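Local structure of YfkN protein (Bacillus subtilis subsp. subtilis, 3GVE) at residues 189-201 and 226-240. The protein belongs to the calcineurin-like phosphoesterase family and carries a manganese ion and a magnesium ion side by side in its metal centre. Sequence-based numbering, arbitrary orientation.
Sequences VQDIVESANETIP and SGAENAVFDLATKTK
OD1 of Asp191 is gripped twice: the backbone N of Gly227 donates to it over 2.7 Å in a nearly straight bond, and a water donates to it as well. Gly227 N reaches the oxygen on its anti side, 32° out of the carboxylate plane. The water also accepts from Ile192 N and donates to Ala228 O, so it ties the first turn of helix 192-201 to the loop 226-231. Asp191 stands at the N-cap of the helix, and its OD2 accepts from Glu194 N at 2.9 Å, a capping bond; with CG anti to the backbone N (chi1 169°), one carboxylate serves both cap and loop. Beyond the cap, along the helix, the contact turns apolar. Ile192 crosses Leu235 at about a right angle, CG2 lying 3.9 Å from CG, while its CD1 reaches the methyl of Ala231. Val193 lies against one face of helix 232-238, CG2 on Asp234 CB at 3.6 Å and CG1 on Lys238 CB one turn on. Ala196 CB meets both Leu235 CD2 (3.7 Å) and the methyl of Thr239, whose hydroxyl is turned back to donate to Leu235 O. At the far end a second water donates to Asn197 OD1 and accepts from Lys240 N. OE2 of Glu229 is hydrogen-bonded to NE2 of His249, a magnesium ligand in the loop after strand 244-247. The axes of 192-201 and 232-238 point the same general way, crossing at 33° with a closest approach of 9.6 Å. Phe170 of strand 160-170 lies against Ile192 and Ala196, Ile272 of strand 271-272 against Val232 and Ala236. In sequence, helix 192-205 links parallel strands 160-170 and 210-215, and helix 232-238 links 210-215 and 244-247: the contact packs together the helices of two successive beta-alpha-beta crossovers.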
loop_
_atom_site.group_PDB
_atom_site.type_symbol
_atom_site.label_atom_id
_atom_site.label_comp_id
_atom_site.label_asym_id
_atom_site.label_seq_id
_atom_site.Cartn_x
_atom_site.Cartn_y
_atom_site.Cartn_z
ATOM N N VAL A 189 1.746 -24.250 10.848
ATOM C CA VAL A 189 0.613 -23.474 11.319
ATOM C C VAL A 189 -0.694 -24.244 11.259
ATOM O O VAL A 189 -1.125 -24.677 10.204
ATOM C CB VAL A 189 0.445 -22.144 10.533
ATOM C CG1 VAL A 189 -0.670 -21.303 11.132
ATOM C CG2 VAL A 189 1.741 -21.361 10.493
ATOM N N GLN A 190 -1.307 -24.386 12.420
ATOM C CA GLN A 190 -2.556 -25.080 12.582
ATOM C C GLN A 190 -3.711 -24.212 12.080
ATOM O O GLN A 190 -3.697 -22.987 12.206
ATOM C CB GLN A 190 -2.721 -25.422 14.062
ATOM C CG GLN A 190 -3.977 -26.188 14.431
ATOM C CD GLN A 190 -4.088 -26.424 15.922
ATOM O OE1 GLN A 190 -3.545 -25.676 16.719
ATOM N NE2 GLN A 190 -4.824 -27.460 16.301
ATOM N N ASP A 191 -4.701 -24.878 11.501
ATOM C CA ASP A 191 -5.942 -24.233 11.095
ATOM C C ASP A 191 -6.472 -23.365 12.230
ATOM O O ASP A 191 -6.456 -23.754 13.379
ATOM C CB ASP A 191 -6.992 -25.291 10.729
ATOM C CG ASP A 191 -8.382 -24.706 10.561
ATOM O OD1 ASP A 191 -8.578 -24.012 9.568
ATOM O OD2 ASP A 191 -9.241 -24.931 11.416
ATOM N N ILE A 192 -6.965 -22.185 11.862
ATOM C CA ILE A 192 -7.479 -21.236 12.841
ATOM C C ILE A 192 -8.581 -21.805 13.754
ATOM O O ILE A 192 -8.432 -21.773 14.964
ATOM C CB ILE A 192 -7.904 -19.920 12.162
ATOM C CG1 ILE A 192 -6.657 -19.207 11.644
ATOM C CG2 ILE A 192 -8.670 -19.022 13.141
ATOM C CD1 ILE A 192 -6.958 -18.043 10.717
ATOM N N VAL A 193 -9.670 -22.335 13.175
ATOM C CA VAL A 193 -10.760 -22.912 13.980
ATOM C C VAL A 193 -10.288 -24.074 14.858
ATOM O O VAL A 193 -10.649 -24.184 16.028
ATOM C CB VAL A 193 -11.942 -23.295 13.060
ATOM C CG1 VAL A 193 -12.959 -24.194 13.731
ATOM C CG2 VAL A 193 -12.588 -22.054 12.427
ATOM N N GLU A 194 -9.469 -24.953 14.276
ATOM C CA GLU A 194 -8.958 -26.112 15.016
ATOM C C GLU A 194 -8.060 -25.683 16.170
ATOM O O GLU A 194 -8.213 -26.170 17.259
ATOM C CB GLU A 194 -8.190 -27.074 14.106
ATOM C CG GLU A 194 -9.053 -27.852 13.148
ATOM C CD GLU A 194 -8.245 -28.639 12.141
ATOM O OE1 GLU A 194 -7.053 -28.886 12.387
ATOM O OE2 GLU A 194 -8.807 -29.004 11.095
ATOM N N SER A 195 -7.292 -24.657 16.004
ATOM C CA SER A 195 -6.480 -24.082 17.108
ATOM C C SER A 195 -7.383 -23.559 18.180
ATOM O O SER A 195 -7.114 -23.721 19.410
ATOM C CB SER A 195 -5.437 -23.099 16.558
ATOM O OG SER A 195 -5.016 -22.228 17.570
ATOM N N ALA A 196 -8.442 -22.860 17.788
ATOM C CA ALA A 196 -9.374 -22.327 18.768
ATOM C C ALA A 196 -10.042 -23.456 19.556
ATOM O O ALA A 196 -10.130 -23.374 20.770
ATOM C CB ALA A 196 -10.431 -21.448 18.083
ATOM N N ASN A 197 -10.508 -24.493 18.852
ATOM C CA ASN A 197 -11.187 -25.596 19.505
ATOM C C ASN A 197 -10.267 -26.390 20.443
ATOM O O ASN A 197 -10.719 -26.922 21.412
ATOM C CB ASN A 197 -11.875 -26.477 18.465
ATOM C CG ASN A 197 -13.178 -25.882 17.986
ATOM O OD1 ASN A 197 -13.797 -25.108 18.674
ATOM N ND2 ASN A 197 -13.591 -26.269 16.806
ATOM N N GLU A 198 -8.980 -26.416 20.148
ATOM C CA GLU A 198 -7.999 -27.093 20.986
ATOM C C GLU A 198 -7.695 -26.269 22.229
ATOM O O GLU A 198 -7.507 -26.795 23.312
ATOM C CB GLU A 198 -6.743 -27.297 20.150
ATOM C CG GLU A 198 -5.524 -27.928 20.818
ATOM C CD GLU A 198 -4.350 -27.987 19.843
ATOM O OE1 GLU A 198 -4.419 -28.732 18.869
ATOM O OE2 GLU A 198 -3.383 -27.259 20.024
ATOM N N THR A 199 -7.661 -24.954 22.060
ATOM C CA THR A 199 -7.158 -24.063 23.101
ATOM C C THR A 199 -8.213 -23.535 24.090
ATOM O O THR A 199 -7.952 -23.433 25.262
ATOM C CB THR A 199 -6.332 -22.902 22.484
ATOM O OG1 THR A 199 -5.314 -23.440 21.640
ATOM C CG2 THR A 199 -5.673 -22.066 23.572
ATOM N N ILE A 200 -9.386 -23.185 23.594
ATOM C CA ILE A 200 -10.450 -22.646 24.420
ATOM C C ILE A 200 -10.762 -23.497 25.677
ATOM O O ILE A 200 -10.943 -22.963 26.715
ATOM C CB ILE A 200 -11.721 -22.394 23.598
ATOM C CG1 ILE A 200 -11.537 -21.155 22.690
ATOM C CG2 ILE A 200 -12.958 -22.194 24.516
ATOM C CD1 ILE A 200 -12.492 -21.121 21.538
ATOM N N PRO A 201 -10.845 -24.821 25.547
ATOM C CA PRO A 201 -11.150 -25.655 26.727
ATOM C C PRO A 201 -10.125 -25.481 27.853
ATOM O O PRO A 201 -10.455 -25.513 29.015
ATOM C CB PRO A 201 -11.103 -27.073 26.154
ATOM C CG PRO A 201 -11.543 -26.906 24.765
ATOM C CD PRO A 201 -10.905 -25.607 24.305
ATOM N N SER A 226 -11.241 -26.002 6.622
ATOM C CA SER A 226 -9.972 -25.777 7.309
ATOM C C SER A 226 -8.904 -25.182 6.387
ATOM O O SER A 226 -8.876 -25.480 5.205
ATOM C CB SER A 226 -9.470 -27.088 7.925
ATOM O OG SER A 226 -9.393 -28.103 6.957
ATOM N N GLY A 227 -8.043 -24.340 6.938
ATOM C CA GLY A 227 -6.952 -23.747 6.189
ATOM C C GLY A 227 -7.293 -22.401 5.579
ATOM O O GLY A 227 -6.464 -21.787 4.921
ATOM N N ALA A 228 -8.534 -21.957 5.774
ATOM C CA ALA A 228 -8.991 -20.679 5.220
ATOM C C ALA A 228 -8.175 -19.493 5.729
ATOM O O ALA A 228 -7.837 -19.413 6.900
ATOM C CB ALA A 228 -10.444 -20.471 5.528
ATOM N N GLU A 229 -7.885 -18.580 4.813
ATOM C CA GLU A 229 -7.156 -17.359 5.116
ATOM C C GLU A 229 -7.967 -16.390 5.976
ATOM O O GLU A 229 -7.424 -15.770 6.886
ATOM C CB GLU A 229 -6.757 -16.683 3.799
ATOM C CG GLU A 229 -5.932 -15.400 3.957
ATOM C CD GLU A 229 -5.430 -14.824 2.640
ATOM O OE1 GLU A 229 -5.436 -15.552 1.634
ATOM O OE2 GLU A 229 -5.030 -13.657 2.615
ATOM N N ASN A 230 -9.254 -16.262 5.650
ATOM C CA ASN A 230 -10.161 -15.297 6.268
ATOM C C ASN A 230 -11.301 -16.035 6.965
ATOM O O ASN A 230 -12.327 -16.296 6.384
ATOM C CB ASN A 230 -10.659 -14.304 5.204
ATOM C CG ASN A 230 -9.549 -13.369 4.746
ATOM O OD1 ASN A 230 -8.973 -12.652 5.542
ATOM N ND2 ASN A 230 -9.248 -13.387 3.455
ATOM N N ALA A 231 -11.071 -16.350 8.226
ATOM C CA ALA A 231 -11.828 -17.362 8.939
ATOM C C ALA A 231 -12.757 -16.874 10.043
ATOM O O ALA A 231 -13.242 -17.683 10.800
ATOM C CB ALA A 231 -10.851 -18.415 9.521
ATOM N N VAL A 232 -12.986 -15.568 10.150
ATOM C CA VAL A 232 -13.811 -15.047 11.245
ATOM C C VAL A 232 -15.231 -15.646 11.303
ATOM O O VAL A 232 -15.738 -15.939 12.364
ATOM C CB VAL A 232 -13.873 -13.510 11.232
ATOM C CG1 VAL A 232 -14.966 -13.022 12.206
ATOM C CG2 VAL A 232 -12.503 -12.931 11.632
ATOM N N PHE A 233 -15.872 -15.806 10.153
ATOM C CA PHE A 233 -17.220 -16.386 10.147
ATOM C C PHE A 233 -17.198 -17.777 10.781
ATOM O O PHE A 233 -18.070 -18.132 11.532
ATOM C CB PHE A 233 -17.766 -16.457 8.720
ATOM C CG PHE A 233 -19.168 -16.995 8.634
ATOM C CD1 PHE A 233 -20.267 -16.157 8.721
ATOM C CD2 PHE A 233 -19.375 -18.346 8.448
ATOM C CE1 PHE A 233 -21.570 -16.680 8.623
ATOM C CE2 PHE A 233 -20.670 -18.868 8.347
ATOM C CZ PHE A 233 -21.759 -18.031 8.432
ATOM N N ASP A 234 -16.183 -18.556 10.443
ATOM C CA ASP A 234 -16.026 -19.899 10.991
ATOM C C ASP A 234 -15.661 -19.919 12.478
ATOM O O ASP A 234 -16.156 -20.745 13.218
ATOM C CB ASP A 234 -15.035 -20.692 10.132
ATOM C CG ASP A 234 -15.453 -20.719 8.669
ATOM O OD1 ASP A 234 -16.595 -21.084 8.379
ATOM O OD2 ASP A 234 -14.659 -20.317 7.842
ATOM N N LEU A 235 -14.807 -18.995 12.905
ATOM C CA LEU A 235 -14.559 -18.823 14.326
ATOM C C LEU A 235 -15.859 -18.545 15.078
ATOM O O LEU A 235 -16.131 -19.131 16.110
ATOM C CB LEU A 235 -13.609 -17.661 14.559
ATOM C CG LEU A 235 -12.132 -17.995 14.538
ATOM C CD1 LEU A 235 -11.351 -16.680 14.673
ATOM C CD2 LEU A 235 -11.743 -18.966 15.684
ATOM N N ALA A 236 -16.671 -17.649 14.536
ATOM C CA ALA A 236 -17.897 -17.255 15.225
ATOM C C ALA A 236 -18.935 -18.371 15.270
ATOM O O ALA A 236 -19.710 -18.437 16.201
ATOM C CB ALA A 236 -18.495 -16.007 14.570
ATOM N N THR A 237 -18.948 -19.232 14.253
ATOM C CA THR A 237 -20.002 -20.242 14.129
ATOM C C THR A 237 -19.600 -21.647 14.591
ATOM O O THR A 237 -20.457 -22.406 15.010
ATOM C CB THR A 237 -20.530 -20.320 12.684
ATOM O OG1 THR A 237 -19.426 -20.490 11.786
ATOM C CG2 THR A 237 -21.330 -19.049 12.310
ATOM N N LYS A 238 -18.320 -21.994 14.486
ATOM C CA LYS A 238 -17.875 -23.377 14.732
ATOM C C LYS A 238 -17.248 -23.605 16.089
ATOM O O LYS A 238 -16.973 -24.732 16.457
ATOM C CB LYS A 238 -16.890 -23.850 13.656
ATOM C CG LYS A 238 -17.410 -23.874 12.231
ATOM C CD LYS A 238 -16.373 -24.534 11.306
ATOM C CE LYS A 238 -16.818 -24.553 9.853
ATOM N NZ LYS A 238 -15.790 -25.295 9.043
ATOM N N THR A 239 -17.008 -22.543 16.829
ATOM C CA THR A 239 -16.432 -22.684 18.164
ATOM C C THR A 239 -17.455 -22.295 19.202
ATOM O O THR A 239 -18.518 -21.820 18.868
ATOM C CB THR A 239 -15.184 -21.788 18.368
ATOM O OG1 THR A 239 -15.587 -20.412 18.393
ATOM C CG2 THR A 239 -14.168 -22.010 17.286
ATOM N N LYS A 240 -17.098 -22.482 20.466
ATOM C CA LYS A 240 -17.933 -22.072 21.584
ATOM C C LYS A 240 -17.043 -21.469 22.649
ATOM O O LYS A 240 -16.004 -22.021 22.952
ATOM C CB LYS A 240 -18.651 -23.292 22.166
ATOM C CG LYS A 240 -20.118 -23.105 22.429
ATOM C CD LYS A 240 -20.851 -24.451 22.541
ATOM C CE LYS A 240 -20.612 -25.092 23.901
ATOM N NZ LYS A 240 -21.378 -26.346 24.140
HETATM O O HOH W 1 -7.280 -21.409 9.018
HETATM O O HOH W 2 -14.856 -24.392 20.921
#